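Local coordinates for penicillin-binding protein PbpB (PDB 6KGU) that synthesises cross-linked peptidoglycan from lipid intermediates for the mycobacterial cell wall and is a target of beta-lactam antibiotics such as aztreonam, at residues 12-20 and 184-192; 302-310 and 323-331. All blocks are in the same frame, centred on the assembly; numbering follows the deposited sequence. Where two conformers were deposited one is given.

Contact 1 of 2, residues 12-20 and 184-192; sequences DVQPAARGS and RHKAVHGST. With CO (cobalt (II) ion), chain E.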
ATOM      1  N   ASP A  12      23.726 -22.059 -37.173  1.00 70.97           N
ATOM      2  CA  ASP A  12      23.095 -23.261 -36.642  1.00 66.58           C
ATOM      3  C   ASP A  12      22.096 -22.950 -35.513  1.00 68.33           C
ATOM      4  O   ASP A  12      21.088 -23.649 -35.362  1.00 66.10           O
ATOM      5  CB  ASP A  12      24.162 -24.248 -36.156  1.00 63.03           C
ATOM      6  CG  ASP A  12      23.751 -25.699 -36.355  1.00 73.29           C
ATOM      7  OD1 ASP A  12      22.664 -25.933 -36.925  1.00 77.44           O
ATOM      8  OD2 ASP A  12      24.515 -26.604 -35.955  1.00 76.05           O
ATOM      9  N   VAL A  13      22.358 -21.907 -34.722  1.00 65.76           N
ATOM     10  CA  VAL A  13      21.467 -21.536 -33.622  1.00 62.25           C
ATOM     11  C   VAL A  13      20.454 -20.497 -34.102  1.00 57.21           C
ATOM     12  O   VAL A  13      20.807 -19.523 -34.779  1.00 58.36           O
ATOM     13  CB  VAL A  13      22.260 -21.030 -32.405  1.00 63.88           C
ATOM     14  CG1 VAL A  13      22.894 -19.663 -32.668  1.00 66.09           C
ATOM     15  CG2 VAL A  13      21.366 -20.990 -31.178  1.00 61.86           C
ATOM     16  N   GLN A  14      19.184 -20.728 -33.773  1.00 51.79           N
ATOM     17  CA  GLN A  14      18.085 -19.859 -34.178  1.00 54.36           C
ATOM     18  C   GLN A  14      17.617 -19.078 -32.954  1.00 51.64           C
ATOM     19  O   GLN A  14      16.813 -19.595 -32.162  1.00 47.32           O
ATOM     20  CB  GLN A  14      16.936 -20.691 -34.759  1.00 51.10           C
ATOM     21  CG  GLN A  14      16.445 -20.243 -36.120  1.00 60.85           C
ATOM     22  CD  GLN A  14      15.213 -21.012 -36.574  1.00 67.12           C
ATOM     23  OE1 GLN A  14      14.598 -21.748 -35.793  1.00 66.30           O
ATOM     24  NE2 GLN A  14      14.851 -20.854 -37.842  1.00 67.78           N
ATOM     25  N   PRO A  15      18.081 -17.843 -32.753  1.00 54.38           N
ATOM     26  CA  PRO A  15      17.863 -17.168 -31.462  1.00 49.63           C
ATOM     27  C   PRO A  15      16.420 -16.728 -31.252  1.00 38.83           C
ATOM     28  O   PRO A  15      15.769 -16.207 -32.155  1.00 37.79           O
ATOM     29  CB  PRO A  15      18.803 -15.958 -31.537  1.00 52.27           C
ATOM     30  CG  PRO A  15      18.968 -15.704 -33.004  1.00 58.95           C
ATOM     31  CD  PRO A  15      18.932 -17.052 -33.661  1.00 54.40           C
ATOM     32  N   ALA A  16      15.924 -16.935 -30.034  1.00 39.04           N
ATOM     33  CA  ALA A  16      14.622 -16.383 -29.677  1.00 38.10           C
ATOM     34  C   ALA A  16      14.734 -14.884 -29.417  1.00 40.77           C
ATOM     35  O   ALA A  16      15.702 -14.413 -28.811  1.00 41.60           O
ATOM     36  CB  ALA A  16      14.065 -17.082 -28.443  1.00 35.92           C
ATOM     37  N   ALA A  17      13.742 -14.132 -29.878  1.00 42.74           N
ATOM     38  CA  ALA A  17      13.686 -12.693 -29.648  1.00 45.75           C
ATOM     39  C   ALA A  17      12.977 -12.400 -28.325  1.00 41.30           C
ATOM     40  O   ALA A  17      11.874 -12.903 -28.078  1.00 40.38           O
ATOM     41  CB  ALA A  17      12.969 -11.992 -30.802  1.00 42.45           C
ATOM     42  N   ARG A  18      13.599 -11.572 -27.492  1.00 40.58           N
ATOM     43  CA  ARG A  18      13.041 -11.286 -26.176  1.00 38.93           C
ATOM     44  C   ARG A  18      11.712 -10.552 -26.288  1.00 31.77           C
ATOM     45  O   ARG A  18      11.548  -9.646 -27.106  1.00 38.07           O
ATOM     46  CB  ARG A  18      14.025 -10.467 -25.340  1.00 40.49           C
ATOM     47  CG  ARG A  18      13.637 -10.389 -23.861  1.00 36.22           C
ATOM     48  CD  ARG A  18      14.777  -9.830 -23.019  1.00 35.30           C
ATOM     49  NE  ARG A  18      14.439  -9.791 -21.593  1.00 36.63           N
ATOM     50  CZ  ARG A  18      14.586 -10.826 -20.771  1.00 38.95           C
ATOM     51  NH1 ARG A  18      15.057 -11.989 -21.236  1.00 33.01           N
ATOM     52  NH2 ARG A  18      14.257 -10.710 -19.494  1.00 29.50           N
ATOM     53  N   GLY A  19      10.757 -10.956 -25.464  1.00 31.64           N
ATOM     54  CA  GLY A  19       9.481 -10.275 -25.425  1.00 38.11           C
ATOM     55  C   GLY A  19       9.558  -8.946 -24.686  1.00 32.78           C
ATOM     56  O   GLY A  19      10.535  -8.611 -24.009  1.00 34.18           O
ATOM     57  N   SER A  20       8.503  -8.161 -24.836  1.00 33.67           N
ATOM     58  CA  SER A  20       8.417  -6.829 -24.253  0.82 36.71           C
ATOM     59  C   SER A  20       7.661  -6.855 -22.930  1.00 36.76           C
ATOM     60  O   SER A  20       6.927  -7.795 -22.624  1.00 34.91           O
ATOM     61  CB  SER A  20       7.726  -5.861 -25.219  0.82 33.65           C
ATOM     62  OG  SER A  20       8.485  -5.688 -26.400  0.82 33.82           O
ATOM     63  N   ARG A 184      14.754 -30.128 -37.112  1.00 55.38           N
ATOM     64  CA  ARG A 184      14.629 -28.719 -36.767  1.00 49.25           C
ATOM     65  C   ARG A 184      13.788 -28.548 -35.517  1.00 51.00           C
ATOM     66  O   ARG A 184      12.802 -29.253 -35.302  1.00 49.45           O
ATOM     67  CB  ARG A 184      14.032 -27.928 -37.913  1.00 49.09           C
ATOM     68  N   HIS A 185      14.227 -27.622 -34.671  1.00 48.78           N
ATOM     69  CA  HIS A 185      13.464 -27.158 -33.522  1.00 46.58           C
ATOM     70  C   HIS A 185      13.267 -25.662 -33.701  1.00 43.58           C
ATOM     71  O   HIS A 185      14.244 -24.916 -33.763  1.00 45.78           O
ATOM     72  CB  HIS A 185      14.192 -27.463 -32.216  1.00 47.21           C
ATOM     73  CG  HIS A 185      14.276 -28.922 -31.903  1.00 45.57           C
ATOM     74  ND1 HIS A 185      13.310 -29.583 -31.173  1.00 37.97           N
ATOM     75  CD2 HIS A 185      15.210 -29.849 -32.223  1.00 43.78           C
ATOM     76  CE1 HIS A 185      13.651 -30.854 -31.051  1.00 40.89           C
ATOM     77  NE2 HIS A 185      14.800 -31.041 -31.678  1.00 39.34           N
ATOM     78  N   LYS A 186      12.019 -25.235 -33.844  1.00 36.75           N
ATOM     79  CA  LYS A 186      11.772 -23.837 -34.149  1.00 51.20           C
ATOM     80  C   LYS A 186      12.021 -22.985 -32.907  1.00 48.06           C
ATOM     81  O   LYS A 186      11.843 -23.432 -31.770  1.00 44.34           O
ATOM     82  CB  LYS A 186      10.340 -23.637 -34.661  1.00 52.69           C
ATOM     83  CG  LYS A 186       9.844 -24.712 -35.648  1.00 56.72           C
ATOM     84  CD  LYS A 186      10.665 -24.767 -36.933  1.00 62.24           C
ATOM     85  CE  LYS A 186      10.064 -25.750 -37.945  1.00 62.89           C
ATOM     86  NZ  LYS A 186       9.988 -27.157 -37.432  1.00 60.26           N
ATOM     87  N   ALA A 187      12.451 -21.751 -33.132  1.00 46.63           N
ATOM     88  CA  ALA A 187      12.638 -20.835 -32.020  1.00 47.36           C
ATOM     89  C   ALA A 187      11.284 -20.470 -31.428  1.00 44.91           C
ATOM     90  O   ALA A 187      10.337 -20.169 -32.159  1.00 43.87           O
ATOM     91  CB  ALA A 187      13.375 -19.576 -32.475  1.00 45.05           C
ATOM     92  N   VAL A 188      11.185 -20.534 -30.103  1.00 40.65           N
ATOM     93  CA  VAL A 188      10.027 -20.018 -29.378  1.00 42.90           C
ATOM     94  C   VAL A 188      10.401 -18.601 -28.949  1.00 40.24           C
ATOM     95  O   VAL A 188      11.205 -18.414 -28.034  1.00 37.05           O
ATOM     96  CB  VAL A 188       9.668 -20.903 -28.180  1.00 45.85           C
ATOM     97  CG1 VAL A 188       8.422 -20.363 -27.433  1.00 37.35           C
ATOM     98  CG2 VAL A 188       9.465 -22.355 -28.634  1.00 35.62           C
ATOM     99  N   HIS A 189       9.863 -17.602 -29.646  1.00 41.01           N
ATOM    100  CA  HIS A 189      10.150 -16.224 -29.279  1.00 41.31           C
ATOM    101  C   HIS A 189       9.503 -15.892 -27.938  1.00 41.32           C
ATOM    102  O   HIS A 189       8.531 -16.526 -27.514  1.00 35.76           O
ATOM    103  CB  HIS A 189       9.673 -15.264 -30.369  1.00 42.05           C
ATOM    104  CG  HIS A 189      10.409 -15.421 -31.664  1.00 45.87           C
ATOM    105  ND1 HIS A 189      11.754 -15.147 -31.790  1.00 45.49           N
ATOM    106  CD2 HIS A 189       9.998 -15.855 -32.882  1.00 44.15           C
ATOM    107  CE1 HIS A 189      12.140 -15.399 -33.030  1.00 47.77           C
ATOM    108  NE2 HIS A 189      11.092 -15.829 -33.712  1.00 47.87           N
ATOM    109  N   GLY A 190      10.068 -14.896 -27.260  1.00 40.28           N
ATOM    110  CA  GLY A 190       9.550 -14.509 -25.958  1.00 40.58           C
ATOM    111  C   GLY A 190       8.152 -13.917 -26.052  1.00 34.30           C
ATOM    112  O   GLY A 190       7.822 -13.192 -26.987  1.00 37.85           O
ATOM    113  N   SER A 191       7.331 -14.213 -25.054  1.00 36.24           N
ATOM    114  CA  SER A 191       6.014 -13.597 -25.017  1.00 39.30           C
ATOM    115  C   SER A 191       6.098 -12.210 -24.392  1.00 40.71           C
ATOM    116  O   SER A 191       7.059 -11.872 -23.691  1.00 36.78           O
ATOM    117  CB  SER A 191       5.037 -14.472 -24.232  1.00 44.57           C
ATOM    118  OG  SER A 191       4.879 -15.726 -24.864  1.00 48.70           O
ATOM    119  N   THR A 192       5.083 -11.395 -24.664  1.00 35.32           N
ATOM    120  CA  THR A 192       5.003 -10.056 -24.103  1.00 39.39           C
ATOM    121  C   THR A 192       4.184 -10.071 -22.816  1.00 39.42           C
ATOM    122  O   THR A 192       3.134 -10.708 -22.749  1.00 33.08           O
ATOM    123  CB  THR A 192       4.392  -9.089 -25.120  1.00 40.97           C
ATOM    124  OG1 THR A 192       5.392  -8.751 -26.090  1.00 45.27           O
ATOM    125  CG2 THR A 192       3.914  -7.802 -24.441  1.00 39.24           C
TER
HETATM  126 CO    CO E 704      15.481 -32.918 -32.022  1.00 43.56          CO
HETATM  127  O   HOH W   1       9.801 -11.845 -28.846  1.00 49.94           O
HETATM  128  O   HOH W   2      14.788 -33.756 -30.938  1.00 31.06           O
HETATM  129  O   HOH W   3      16.686 -32.290 -33.359  1.00 35.94           O
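The imidazole of H189 meets A17 at its edge: the A17 backbone N points straight at ND1 in the ring plane, 2.9 Å away with 165° at the hydrogen, while A17 CB sits 3.5 Å from the same ND1. The A16 CA and the P15 O approach this ring obliquely. With CG beside its own backbone N (chi1 -65°), H189 directs ND1 across to A17 N, and the A17 carbonyl in turn receives G190 N (A17 O to G190 N 2.8 Å). A17 is thus gripped on both its N-H and its C=O, and a water bridges A17 O and G190 O. The two extended segments run nearly parallel, 10° apart, and lead into the neighbouring parallel strands 21-22 and 192-195 of a six-stranded mixed sheet. Glycines let the backbones close up here, G19 CA lying 3.4 Å from S191 O. Toward the N terminus, A187 N reaches Q14 OE1 in a weak bond, and A16 CB touches V188 O at 3.2 Å. R18 turns away to salt bridges with E152 and D156. At the far end H185 NE2 binds a cobalt ion at 2.0 Å, with a water 1.9 Å from the metal.

Contact 2 of 2, residues 302-310 and 323-331; sequences VTVHDAWEH and KSSNVGTLM. With AZR (2-({[(1Z)-1-(2-amino-1,3-thiazol-4-yl)-2-oxo-2-{[(2S,3S)-1-oxo-3-(sulfoamino)butan-2-yl]amino}ethylidene]amino}oxy)-2-methylpropanoic acid), chain B.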
ATOM      1  N   VAL A 302      -0.018  -4.031  30.831  1.00 50.23           N
ATOM      2  CA  VAL A 302       0.734  -2.883  30.352  1.00 52.44           C
ATOM      3  C   VAL A 302      -0.165  -1.641  30.378  1.00 51.40           C
ATOM      4  O   VAL A 302      -1.386  -1.724  30.536  1.00 47.65           O
ATOM      5  CB  VAL A 302       1.321  -3.133  28.946  1.00 53.41           C
ATOM      6  CG1 VAL A 302       0.243  -3.019  27.864  1.00 48.37           C
ATOM      7  CG2 VAL A 302       2.509  -2.214  28.677  1.00 61.49           C
ATOM      8  N   THR A 303       0.469  -0.481  30.238  1.00 47.40           N
ATOM      9  CA  THR A 303      -0.193   0.815  30.299  1.00 49.92           C
ATOM     10  C   THR A 303      -0.252   1.410  28.902  1.00 53.28           C
ATOM     11  O   THR A 303       0.791   1.652  28.283  1.00 52.37           O
ATOM     12  CB  THR A 303       0.544   1.762  31.243  1.00 57.56           C
ATOM     13  OG1 THR A 303       0.405   1.289  32.584  1.00 57.93           O
ATOM     14  CG2 THR A 303      -0.015   3.178  31.134  1.00 50.60           C
ATOM     15  N   VAL A 304      -1.466   1.661  28.416  1.00 45.67           N
ATOM     16  CA  VAL A 304      -1.681   2.270  27.110  1.00 47.41           C
ATOM     17  C   VAL A 304      -2.206   3.676  27.326  1.00 45.89           C
ATOM     18  O   VAL A 304      -3.118   3.886  28.131  1.00 44.22           O
ATOM     19  CB  VAL A 304      -2.643   1.445  26.242  1.00 49.97           C
ATOM     20  CG1 VAL A 304      -2.506   1.872  24.793  1.00 45.85           C
ATOM     21  CG2 VAL A 304      -2.330  -0.025  26.390  1.00 43.94           C
ATOM     22  N   HIS A 305      -1.621   4.634  26.611  1.00 39.47           N
ATOM     23  CA  HIS A 305      -1.895   6.049  26.773  1.00 40.26           C
ATOM     24  C   HIS A 305      -2.168   6.621  25.390  1.00 41.41           C
ATOM     25  O   HIS A 305      -1.601   6.163  24.396  1.00 40.90           O
ATOM     26  CB  HIS A 305      -0.702   6.756  27.460  1.00 43.02           C
ATOM     27  CG  HIS A 305      -0.985   8.153  27.932  0.34 46.19           C
ATOM     28  ND1 HIS A 305      -0.464   8.670  29.103  0.62 48.98           N
ATOM     29  CD2 HIS A 305      -1.722   9.158  27.389  0.42 48.96           C
ATOM     30  CE1 HIS A 305      -0.874   9.920  29.254  1.00 46.80           C
ATOM     31  NE2 HIS A 305      -1.635  10.242  28.230  0.65 49.57           N
ATOM     32  N   ASP A 306      -3.060   7.599  25.324  1.00 34.49           N
ATOM     33  CA  ASP A 306      -3.281   8.265  24.051  1.00 30.92           C
ATOM     34  C   ASP A 306      -2.144   9.248  23.762  1.00 37.78           C
ATOM     35  O   ASP A 306      -1.366   9.614  24.640  1.00 39.37           O
ATOM     36  CB  ASP A 306      -4.639   8.959  24.056  1.00 31.85           C
ATOM     37  CG  ASP A 306      -5.794   7.985  23.766  1.00 28.17           C
ATOM     38  OD1 ASP A 306      -5.524   6.833  23.360  1.00 31.23           O
ATOM     39  OD2 ASP A 306      -6.962   8.380  23.921  1.00 30.23           O
ATOM     40  N   ALA A 307      -2.032   9.660  22.505  1.00 40.93           N
ATOM     41  CA  ALA A 307      -0.929  10.532  22.114  1.00 40.04           C
ATOM     42  C   ALA A 307      -1.118  11.977  22.566  1.00 45.70           C
ATOM     43  O   ALA A 307      -0.277  12.827  22.248  1.00 41.91           O
ATOM     44  CB  ALA A 307      -0.732  10.497  20.600  1.00 36.67           C
ATOM     45  N   TRP A 308      -2.208  12.282  23.266  1.00 38.32           N
ATOM     46  CA  TRP A 308      -2.419  13.597  23.851  1.00 38.46           C
ATOM     47  C   TRP A 308      -2.979  13.372  25.245  1.00 46.18           C
ATOM     48  O   TRP A 308      -3.625  12.358  25.505  1.00 40.75           O
ATOM     49  CB  TRP A 308      -3.352  14.493  22.995  1.00 40.81           C
ATOM     50  CG  TRP A 308      -4.768  13.974  22.798  1.00 42.43           C
ATOM     51  CD1 TRP A 308      -5.910  14.471  23.374  1.00 35.85           C
ATOM     52  CD2 TRP A 308      -5.186  12.888  21.953  1.00 33.09           C
ATOM     53  NE1 TRP A 308      -7.005  13.748  22.956  1.00 35.47           N
ATOM     54  CE2 TRP A 308      -6.590  12.772  22.085  1.00 37.46           C
ATOM     55  CE3 TRP A 308      -4.509  11.997  21.103  1.00 37.97           C
ATOM     56  CZ2 TRP A 308      -7.334  11.793  21.400  1.00 31.48           C
ATOM     57  CZ3 TRP A 308      -5.251  11.023  20.418  1.00 32.87           C
ATOM     58  CH2 TRP A 308      -6.651  10.937  20.570  1.00 30.54           C
ATOM     59  N   GLU A 309      -2.686  14.290  26.157  1.00 45.67           N
ATOM     60  CA  GLU A 309      -3.168  14.130  27.521  1.00 46.30           C
ATOM     61  C   GLU A 309      -4.636  14.543  27.568  1.00 39.38           C
ATOM     62  O   GLU A 309      -5.014  15.578  27.009  1.00 41.70           O
ATOM     63  CB  GLU A 309      -2.316  14.954  28.498  1.00 50.22           C
ATOM     64  CG  GLU A 309      -2.156  14.322  29.905  1.00 55.21           C
ATOM     65  CD  GLU A 309      -1.290  13.064  29.922  1.00 60.82           C
ATOM     66  OE1 GLU A 309      -0.444  12.920  29.015  1.00 62.02           O
ATOM     67  OE2 GLU A 309      -1.441  12.224  30.848  1.00 62.33           O
ATOM     68  N   HIS A 310      -5.476  13.712  28.187  1.00 41.34           N
ATOM     69  CA  HIS A 310      -6.891  14.055  28.284  1.00 40.52           C
ATOM     70  C   HIS A 310      -7.539  13.223  29.377  1.00 35.07           C
ATOM     71  O   HIS A 310      -7.076  12.124  29.698  1.00 40.33           O
ATOM     72  CB  HIS A 310      -7.642  13.883  26.939  1.00 38.87           C
ATOM     73  CG  HIS A 310      -7.789  12.464  26.455  1.00 40.97           C
ATOM     74  ND1 HIS A 310      -8.753  11.601  26.937  1.00 34.85           N
ATOM     75  CD2 HIS A 310      -7.143  11.785  25.474  1.00 40.24           C
ATOM     76  CE1 HIS A 310      -8.672  10.445  26.300  1.00 39.08           C
ATOM     77  NE2 HIS A 310      -7.701  10.528  25.406  1.00 34.47           N
ATOM     78  N   LYS A 323      -9.885  10.565  15.608  1.00 28.85           N
ATOM     79  CA  LYS A 323      -8.837  11.193  16.414  1.00 29.33           C
ATOM     80  C   LYS A 323      -7.697  10.241  16.743  1.00 31.61           C
ATOM     81  O   LYS A 323      -6.657  10.694  17.234  1.00 27.01           O
ATOM     82  CB  LYS A 323      -9.413  11.755  17.723  1.00 28.22           C
ATOM     83  CG  LYS A 323     -10.345  12.961  17.501  1.00 33.10           C
ATOM     84  CD  LYS A 323     -10.587  13.776  18.760  1.00 48.16           C
ATOM     85  CE  LYS A 323     -11.636  14.875  18.520  1.00 46.71           C
ATOM     86  NZ  LYS A 323     -11.183  15.899  17.518  1.00 40.37           N
ATOM     87  N   SER A 324      -7.875   8.948  16.474  1.00 27.83           N
ATOM     88  CA  SER A 324      -6.875   7.909  16.712  1.00 29.09           C
ATOM     89  C   SER A 324      -6.565   7.773  18.209  1.00 31.38           C
ATOM     90  O   SER A 324      -5.422   7.899  18.652  1.00 30.05           O
ATOM     91  CB  SER A 324      -5.604   8.165  15.898  1.00 25.59           C
ATOM     92  OG  SER A 324      -4.931   6.935  15.593  1.00 30.37           O
ATOM     93  N   SER A 325      -7.617   7.508  18.988  1.00 27.84           N
ATOM     94  CA  SER A 325      -7.463   7.164  20.402  1.00 27.33           C
ATOM     95  C   SER A 325      -7.061   5.696  20.507  1.00 27.90           C
ATOM     96  O   SER A 325      -7.831   4.811  20.116  1.00 27.68           O
ATOM     97  CB  SER A 325      -8.754   7.437  21.171  1.00 25.02           C
ATOM     98  OG  SER A 325      -8.678   6.899  22.488  1.00 28.62           O
ATOM     99  N   ASN A 326      -5.825   5.442  20.965  1.00 29.25           N
ATOM    100  CA  ASN A 326      -5.401   4.075  21.266  1.00 31.81           C
ATOM    101  C   ASN A 326      -6.266   3.467  22.363  1.00 32.68           C
ATOM    102  O   ASN A 326      -6.651   2.295  22.284  1.00 30.56           O
ATOM    103  CB  ASN A 326      -3.930   4.032  21.712  1.00 33.50           C
ATOM    104  CG  ASN A 326      -2.939   4.348  20.592  1.00 34.34           C
ATOM    105  OD1 ASN A 326      -3.280   4.388  19.412  1.00 32.86           O
ATOM    106  ND2 ASN A 326      -1.687   4.563  20.978  1.00 40.91           N
ATOM    107  N   VAL A 327      -6.549   4.245  23.410  1.00 28.67           N
ATOM    108  CA  VAL A 327      -7.373   3.752  24.512  1.00 31.60           C
ATOM    109  C   VAL A 327      -8.769   3.387  24.015  1.00 29.70           C
ATOM    110  O   VAL A 327      -9.300   2.316  24.332  1.00 28.68           O
ATOM    111  CB  VAL A 327      -7.429   4.794  25.640  1.00 29.92           C
ATOM    112  CG1 VAL A 327      -8.470   4.389  26.693  1.00 32.47           C
ATOM    113  CG2 VAL A 327      -6.027   4.967  26.281  1.00 35.19           C
ATOM    114  N   GLY A 328      -9.388   4.274  23.233  1.00 27.16           N
ATOM    115  CA  GLY A 328     -10.693   3.954  22.679  1.00 26.94           C
ATOM    116  C   GLY A 328     -10.645   2.721  21.798  1.00 29.58           C
ATOM    117  O   GLY A 328     -11.564   1.893  21.812  1.00 27.83           O
ATOM    118  N   THR A 329      -9.561   2.568  21.033  1.00 28.03           N
ATOM    119  CA  THR A 329      -9.442   1.397  20.166  1.00 26.52           C
ATOM    120  C   THR A 329      -9.397   0.116  20.989  1.00 30.87           C
ATOM    121  O   THR A 329     -10.058  -0.874  20.655  1.00 27.76           O
ATOM    122  CB  THR A 329      -8.204   1.535  19.284  1.00 27.98           C
ATOM    123  OG1 THR A 329      -8.386   2.652  18.396  1.00 27.86           O
ATOM    124  CG2 THR A 329      -7.986   0.257  18.440  1.00 28.93           C
ATOM    125  N   LEU A 330      -8.656   0.131  22.096  1.00 26.89           N
ATOM    126  CA  LEU A 330      -8.517  -1.082  22.900  1.00 32.87           C
ATOM    127  C   LEU A 330      -9.786  -1.383  23.684  1.00 26.48           C
ATOM    128  O   LEU A 330     -10.134  -2.552  23.866  1.00 31.01           O
ATOM    129  CB  LEU A 330      -7.315  -0.965  23.833  1.00 27.63           C
ATOM    130  CG  LEU A 330      -5.977  -1.030  23.090  1.00 31.88           C
ATOM    131  CD1 LEU A 330      -4.825  -0.758  24.041  1.00 37.76           C
ATOM    132  CD2 LEU A 330      -5.809  -2.371  22.419  1.00 28.19           C
ATOM    133  N   MET A 331     -10.490  -0.353  24.162  1.00 27.83           N
ATOM    134  CA  MET A 331     -11.767  -0.586  24.825  0.50 28.72           C
ATOM    135  C   MET A 331     -12.751  -1.271  23.887  1.00 29.25           C
ATOM    136  O   MET A 331     -13.402  -2.252  24.259  1.00 28.87           O
ATOM    137  CB  MET A 331     -12.335   0.733  25.340  0.50 28.80           C
ATOM    138  CG  MET A 331     -11.486   1.324  26.442  0.50 29.01           C
ATOM    139  SD  MET A 331     -12.207   2.785  27.152  0.50 35.79           S
ATOM    140  CE  MET A 331     -13.840   2.184  27.537  0.50 34.59           C
TER
HETATM  141  C7  AZR B 701      -1.095   8.672  17.736  1.00 36.47           C
HETATM  142  S8  AZR B 701       2.877   1.194  17.322  1.00 64.23           S
HETATM  143  O9  AZR B 701      -0.444   5.450  14.681  1.00 31.29           O
HETATM  144  O10 AZR B 701       0.163   5.143  19.344  1.00 42.19           O
HETATM  145  O11 AZR B 701       2.607   7.108  19.062  1.00 47.11           O
HETATM  146  N12 AZR B 701      -2.165   7.922  15.633  1.00 32.34           N
HETATM  147  N13 AZR B 701       0.523   5.922  17.232  1.00 34.59           N
HETATM  148  N14 AZR B 701       3.227   5.857  18.770  1.00 46.91           N
HETATM  149  N15 AZR B 701       4.174   3.361  17.890  1.00 49.67           N
HETATM  150  N16 AZR B 701       5.541   1.567  17.221  1.00 45.76           N
HETATM  151  S17 AZR B 701      -2.125   8.966  14.426  1.00 34.08           S
HETATM  152  C18 AZR B 701      -1.013   7.748  16.535  1.00 32.77           C
HETATM  153  C19 AZR B 701      -0.860   6.265  16.915  1.00 36.57           C
HETATM  154  C20 AZR B 701      -1.193   5.473  15.625  1.00 34.25           C
HETATM  155  C21 AZR B 701       0.905   5.334  18.382  1.00 45.67           C
HETATM  156  C22 AZR B 701       2.352   4.987  18.431  1.00 49.18           C
HETATM  157  C23 AZR B 701       3.530   8.123  19.390  1.00 55.36           C
HETATM  158  C24 AZR B 701       2.820   3.630  18.048  1.00 46.61           C
HETATM  159  C25 AZR B 701       1.981   2.593  17.794  1.00 45.57           C
HETATM  160  C26 AZR B 701       4.351   2.116  17.500  1.00 48.50           C
HETATM  161  C27 AZR B 701       4.272   8.451  18.107  1.00 52.32           C
HETATM  162  C28 AZR B 701       2.802   9.341  19.932  1.00 53.23           C
HETATM  163  C29 AZR B 701       4.483   7.571  20.447  1.00 48.12           C
HETATM  164  O30 AZR B 701       4.236   6.601  21.130  1.00 54.18           O
HETATM  165  O31 AZR B 701       5.564   8.278  20.569  1.00 56.48           O
HETATM  166  O32 AZR B 701      -2.194  10.274  14.967  1.00 36.19           O
HETATM  167  O33 AZR B 701      -3.465   8.778  13.654  1.00 32.28           O
HETATM  168  O34 AZR B 701      -1.083   8.581  13.547  1.00 37.19           O
HETATM  169  O   HOH W   4      -3.617   7.963  20.813  1.00 33.35           O
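D306 turns its carboxylate to the start of helix 326-336 with CG anti to the carbonyl carbon (chi1 -81°), and S325 meets it with OG anti to its backbone N (chi1 170°). The two oxygens then divide the work. OD1 takes V327 N on its syn side, 2.8 Å away and almost straight at 175°, while OD2 accepts from S325 OG at 2.7 Å, also from the syn side, both donors somewhat out of the carboxylate plane; OD2 uses its anti lone pair for H310 NE2 (2.7 Å from D306 OD2). Three bonds therefore fix the rotation of this buried carboxylate, whose charge the helix N terminus would be expected to favour. S325 is the N-cap: its OG, a donor to D306, accepts a capping bond from G328 N. This turn carries the SxN motif of the penicillin-binding transpeptidases, S324 and N326 flanking S325, consistent with D306 steadying it. N326 ND2 donates to O10 of the ring-opened aztreonam at an unusually short modelled 2.5 Å, and S324 OG accepts from ligand N12 at 2.9 Å; S324 OG is also bonded to K272 and K475, beside S269, the probable acylated serine. A307 CB touches the ligand too. Farther along the helix, V304 and L330 meet tip to tip, CG2 to CD1. W308 sets its six-membered ring against the turn, S324 O near its plane at the edge and H310 CD2 over one face, toward the rim.

How the contacts relate
From the N terminus the chain passes through 12-20 and the N-terminal part of the fold, returning at 184-192 to close contact 1, a long loop of 163 intervening residues. Only then, well into the transpeptidase domain, does contact 2 open at 302-310, closing a far shorter loop of 12 residues at 323-331; the two stand in series, neither nesting nor crossing. Contact 1 joins the extended leads into strands 21-22 and 192-195, whereas contact 2 ties strand 302-305 and its following loop to helix 326-336 at the antibiotic pocket. Their centres lie about 62 Å apart, on opposite sides of the chain's centre, and nearest atoms are about 43 Å apart.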